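Local coordinates for ribosomal RNA small subunit methyltransferase E (Legionella pneumophila, PDB 5O95), which probably methylates N3 of a specific uridine in 16S ribosomal RNA, using S-adenosyl-L-methionine as methyl donor, at residues 6-15 and 42-53. Sequence-based numbering, arbitrary orientation.
Sequences TIRIYQPGEY and QLTLFNGDNKEF
E52 OE2 is gripped by several groups: R8 NH1 reaches it in a salt bridge of 3.2 Å, a water ties the same two atoms together, and R77 and N148 add a further salt bridge and hydrogen bond. The setting is the mixed sheet of the PUA-like domain, where edge strand 8-10 runs parallel to 42-46, which turns back into the strand from 51. Backbone bonds alternate between the parallel strands, from T44 N to I7 O (2.9 Å) through to Q11 N on F46 O. A bend at chi3 (51°) lays the R8 guanidinium flat on the F46 ring, planes 10° apart, while E143, C142 and N148 hold its nitrogens, joining this sheet to helix 124-145 and the loop after it. Y10 CB packs over the opposite face of F46, 3.7 Å from F46 CZ. Past the end of strand 8-10, K51 NZ, in one of its two modelled conformers, makes a salt bridge to E14 OE1 (2.7 Å) on the syn side, and the edge of Y15 points at the face of F53. N47 bonds in two directions: OD1 accepts from D49 N in an Asx turn, and ND2 reaches across to G13 O at 2.9 Å, with that oxygen only 2° out of the amide plane.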
loop_
_atom_site.group_PDB
_atom_site.type_symbol
_atom_site.label_atom_id
_atom_site.label_comp_id
_atom_site.label_asym_id
_atom_site.label_seq_id
_atom_site.Cartn_x
_atom_site.Cartn_y
_atom_site.Cartn_z
ATOM N N THR B 6 -16.084 13.073 -12.359
ATOM C CA THR B 6 -17.198 13.618 -11.600
ATOM C C THR B 6 -17.019 13.310 -10.116
ATOM O O THR B 6 -16.705 12.180 -9.736
ATOM C CB THR B 6 -18.531 13.062 -12.119
ATOM O OG1 THR B 6 -18.649 13.323 -13.525
ATOM C CG2 THR B 6 -19.719 13.728 -11.412
ATOM N N ILE B 7 -17.233 14.329 -9.287
ATOM C CA ILE B 7 -17.197 14.171 -7.841
ATOM C C ILE B 7 -18.289 13.208 -7.389
ATOM O O ILE B 7 -19.462 13.343 -7.772
ATOM C CB ILE B 7 -17.353 15.555 -7.193
ATOM C CG1 ILE B 7 -16.122 16.422 -7.479
ATOM C CG2 ILE B 7 -17.619 15.431 -5.704
ATOM C CD1 ILE B 7 -14.854 15.896 -6.859
ATOM N N ARG B 8 -17.916 12.237 -6.550
ATOM C CA ARG B 8 -18.831 11.259 -5.980
ATOM C C ARG B 8 -19.061 11.549 -4.503
ATOM O O ARG B 8 -18.114 11.860 -3.772
ATOM C CB ARG B 8 -18.268 9.843 -6.098
ATOM C CG ARG B 8 -18.311 9.294 -7.511
ATOM C CD ARG B 8 -17.337 8.126 -7.659
ATOM N NE ARG B 8 -17.527 7.126 -6.615
ATOM C CZ ARG B 8 -18.527 6.246 -6.579
ATOM N NH1 ARG B 8 -19.469 6.219 -7.554
ATOM N NH2 ARG B 8 -18.617 5.403 -5.577
ATOM N N ILE B 9 -20.316 11.421 -4.063
ATOM C CA ILE B 9 -20.720 11.749 -2.695
ATOM C C ILE B 9 -21.678 10.665 -2.217
ATOM O O ILE B 9 -22.687 10.392 -2.875
ATOM C CB ILE B 9 -21.426 13.126 -2.620
ATOM C CG1 ILE B 9 -20.520 14.263 -3.117
ATOM C CG2 ILE B 9 -21.942 13.411 -1.209
ATOM C CD1 ILE B 9 -19.295 14.508 -2.196
ATOM N N TYR B 10 -21.389 10.065 -1.070
ATOM C CA TYR B 10 -22.275 9.059 -0.509
ATOM C C TYR B 10 -23.450 9.748 0.176
ATOM O O TYR B 10 -23.254 10.600 1.054
ATOM C CB TYR B 10 -21.505 8.280 0.561
ATOM C CG TYR B 10 -22.353 7.381 1.415
ATOM C CD1 TYR B 10 -22.996 6.263 0.890
ATOM C CD2 TYR B 10 -22.533 7.665 2.768
ATOM C CE1 TYR B 10 -23.766 5.428 1.689
ATOM C CE2 TYR B 10 -23.306 6.840 3.585
ATOM C CZ TYR B 10 -23.924 5.734 3.049
ATOM O OH TYR B 10 -24.677 4.924 3.867
ATOM N N GLN B 11 -24.678 9.376 -0.223
ATOM C CA GLN B 11 -25.873 9.792 0.505
ATOM C C GLN B 11 -26.780 8.577 0.607
ATOM O O GLN B 11 -27.170 8.017 -0.432
ATOM C CB GLN B 11 -26.632 10.885 -0.264
ATOM C CG GLN B 11 -25.983 12.269 -0.274
ATOM C CD GLN B 11 -26.062 12.933 1.079
ATOM O OE1 GLN B 11 -27.017 13.662 1.386
ATOM N NE2 GLN B 11 -25.060 12.668 1.922
ATOM N N PRO B 12 -27.150 8.145 1.810
ATOM C CA PRO B 12 -28.048 6.998 1.932
ATOM C C PRO B 12 -29.442 7.378 1.451
ATOM O O PRO B 12 -29.821 8.552 1.436
ATOM C CB PRO B 12 -28.049 6.710 3.435
ATOM C CG PRO B 12 -27.737 8.031 4.062
ATOM C CD PRO B 12 -26.728 8.666 3.125
ATOM N N GLY B 13 -30.186 6.364 1.039
ATOM C CA GLY B 13 -31.597 6.534 0.708
ATOM C C GLY B 13 -31.899 6.100 -0.711
ATOM O O GLY B 13 -31.018 5.799 -1.511
ATOM N N GLU B 14 -33.203 6.060 -0.997
ATOM C CA GLU B 14 -33.715 5.783 -2.329
ATOM C C GLU B 14 -34.266 7.083 -2.889
ATOM O O GLU B 14 -34.959 7.823 -2.174
ATOM C CB GLU B 14 -34.863 4.786 -2.237
ATOM C CG GLU B 14 -34.498 3.446 -1.679
ATOM C CD GLU B 14 -33.541 2.693 -2.563
ATOM O OE1 GLU B 14 -33.706 2.761 -3.798
ATOM O OE2 GLU B 14 -32.625 2.040 -2.020
ATOM N N TYR B 15 -34.007 7.328 -4.184
ATOM C CA TYR B 15 -34.372 8.575 -4.838
ATOM C C TYR B 15 -34.842 8.266 -6.248
ATOM O O TYR B 15 -34.527 7.214 -6.803
ATOM C CB TYR B 15 -33.226 9.602 -4.873
ATOM C CG TYR B 15 -32.730 9.837 -3.479
ATOM C CD1 TYR B 15 -33.436 10.660 -2.619
ATOM C CD2 TYR B 15 -31.606 9.163 -2.993
ATOM C CE1 TYR B 15 -33.039 10.847 -1.318
ATOM C CE2 TYR B 15 -31.193 9.341 -1.682
ATOM C CZ TYR B 15 -31.923 10.184 -0.853
ATOM O OH TYR B 15 -31.525 10.363 0.454
ATOM N N GLN B 42 -21.912 19.270 -11.555
ATOM C CA GLN B 42 -22.417 17.907 -11.522
ATOM C C GLN B 42 -21.847 17.132 -10.341
ATOM O O GLN B 42 -20.709 17.358 -9.909
ATOM C CB GLN B 42 -22.045 17.177 -12.810
ATOM C CG GLN B 42 -22.571 17.855 -14.057
ATOM C CD GLN B 42 -24.077 17.777 -14.135
ATOM O OE1 GLN B 42 -24.666 16.731 -13.861
ATOM N NE2 GLN B 42 -24.713 18.889 -14.490
ATOM N N LEU B 43 -22.641 16.180 -9.851
ATOM C CA LEU B 43 -22.248 15.259 -8.796
ATOM C C LEU B 43 -22.842 13.899 -9.109
ATOM O O LEU B 43 -23.912 13.797 -9.709
ATOM C CB LEU B 43 -22.844 15.651 -7.422
ATOM C CG LEU B 43 -22.386 16.909 -6.701
ATOM C CD1 LEU B 43 -23.243 17.168 -5.470
ATOM C CD2 LEU B 43 -20.936 16.740 -6.300
ATOM N N THR B 44 -22.156 12.858 -8.676
ATOM C CA THR B 44 -22.686 11.503 -8.705
ATOM C C THR B 44 -22.887 11.101 -7.260
ATOM O O THR B 44 -21.914 10.929 -6.524
ATOM C CB THR B 44 -21.722 10.542 -9.394
ATOM O OG1 THR B 44 -21.499 10.941 -10.755
ATOM C CG2 THR B 44 -22.293 9.113 -9.371
ATOM N N LEU B 45 -24.139 11.011 -6.822
ATOM C CA LEU B 45 -24.393 10.473 -5.497
ATOM C C LEU B 45 -24.473 8.960 -5.600
ATOM O O LEU B 45 -24.821 8.415 -6.640
ATOM C CB LEU B 45 -25.720 10.994 -4.947
ATOM C CG LEU B 45 -25.890 12.491 -5.140
ATOM C CD1 LEU B 45 -27.296 12.923 -4.674
ATOM C CD2 LEU B 45 -24.797 13.283 -4.422
ATOM N N PHE B 46 -24.121 8.274 -4.519
ATOM C CA PHE B 46 -24.398 6.851 -4.449
ATOM C C PHE B 46 -24.863 6.539 -3.039
ATOM O O PHE B 46 -24.550 7.262 -2.090
ATOM C CB PHE B 46 -23.187 5.999 -4.858
ATOM C CG PHE B 46 -22.003 6.171 -3.944
ATOM C CD1 PHE B 46 -21.178 7.273 -4.092
ATOM C CD2 PHE B 46 -21.762 5.262 -2.922
ATOM C CE1 PHE B 46 -20.081 7.461 -3.239
ATOM C CE2 PHE B 46 -20.658 5.445 -2.065
ATOM C CZ PHE B 46 -19.847 6.552 -2.219
ATOM N N ASN B 47 -25.619 5.449 -2.908
ATOM C CA ASN B 47 -26.428 5.236 -1.711
ATOM C C ASN B 47 -26.002 4.031 -0.880
ATOM O O ASN B 47 -26.694 3.673 0.086
ATOM C CB ASN B 47 -27.923 5.166 -2.063
ATOM C CG ASN B 47 -28.311 3.886 -2.794
ATOM O OD1 ASN B 47 -27.458 3.133 -3.279
ATOM N ND2 ASN B 47 -29.629 3.667 -2.930
ATOM N N GLY B 48 -24.845 3.435 -1.183
ATOM C CA GLY B 48 -24.423 2.234 -0.499
ATOM C C GLY B 48 -25.123 0.974 -0.933
ATOM O O GLY B 48 -24.835 -0.092 -0.392
ATOM N N ASP B 49 -26.045 1.054 -1.893
ATOM C CA ASP B 49 -26.744 -0.110 -2.401
ATOM C C ASP B 49 -26.569 -0.210 -3.915
ATOM O O ASP B 49 -27.456 -0.676 -4.633
ATOM C CB ASP B 49 -28.222 -0.061 -2.007
ATOM C CG ASP B 49 -28.927 -1.398 -2.174
ATOM O OD1 ASP B 49 -28.282 -2.464 -2.030
ATOM O OD2 ASP B 49 -30.142 -1.371 -2.454
ATOM N N ASN B 50 -25.393 0.219 -4.406
ATOM C CA ASN B 50 -25.007 0.023 -5.807
ATOM C C ASN B 50 -25.922 0.757 -6.788
ATOM O O ASN B 50 -26.146 0.295 -7.919
ATOM C CB ASN B 50 -24.837 -1.460 -6.117
ATOM C CG ASN B 50 -23.748 -2.067 -5.262
ATOM O OD1 ASN B 50 -22.621 -1.595 -5.296
ATOM N ND2 ASN B 50 -24.092 -3.075 -4.453
ATOM N N LYS B 51 -26.444 1.907 -6.369
ATOM C CA LYS B 51 -27.114 2.833 -7.272
ATOM C C LYS B 51 -26.336 4.139 -7.310
ATOM O O LYS B 51 -25.898 4.639 -6.266
ATOM C CB LYS B 51 -28.552 3.104 -6.833
ATOM C CG LYS B 51 -29.446 1.891 -6.984
ATOM C CD LYS B 51 -30.863 2.187 -6.497
ATOM C CE LYS B 51 -31.701 0.923 -6.478
ATOM N NZ LYS B 51 -33.055 1.195 -5.926
ATOM N N GLU B 52 -26.180 4.688 -8.511
ATOM C CA GLU B 52 -25.559 5.989 -8.731
ATOM C C GLU B 52 -26.628 6.958 -9.215
ATOM O O GLU B 52 -27.415 6.620 -10.107
ATOM C CB GLU B 52 -24.441 5.897 -9.772
ATOM C CG GLU B 52 -23.150 5.297 -9.205
ATOM C CD GLU B 52 -22.036 5.256 -10.223
ATOM O OE1 GLU B 52 -22.154 5.832 -11.325
ATOM O OE2 GLU B 52 -20.990 4.655 -9.908
ATOM N N PHE B 53 -26.654 8.154 -8.624
ATOM C CA PHE B 53 -27.649 9.178 -8.934
ATOM C C PHE B 53 -26.917 10.342 -9.583
ATOM O O PHE B 53 -26.087 10.997 -8.949
ATOM C CB PHE B 53 -28.362 9.602 -7.654
ATOM C CG PHE B 53 -29.043 8.461 -6.952
ATOM C CD1 PHE B 53 -28.327 7.656 -6.058
ATOM C CD2 PHE B 53 -30.395 8.192 -7.181
ATOM C CE1 PHE B 53 -28.935 6.581 -5.434
ATOM C CE2 PHE B 53 -31.014 7.117 -6.569
ATOM C CZ PHE B 53 -30.282 6.319 -5.672
HETATM O O HOH W 1 -18.080 16.918 -10.462
HETATM O O HOH W 2 -19.176 7.005 -10.344
HETATM O O HOH W 3 -29.217 3.614 1.035
#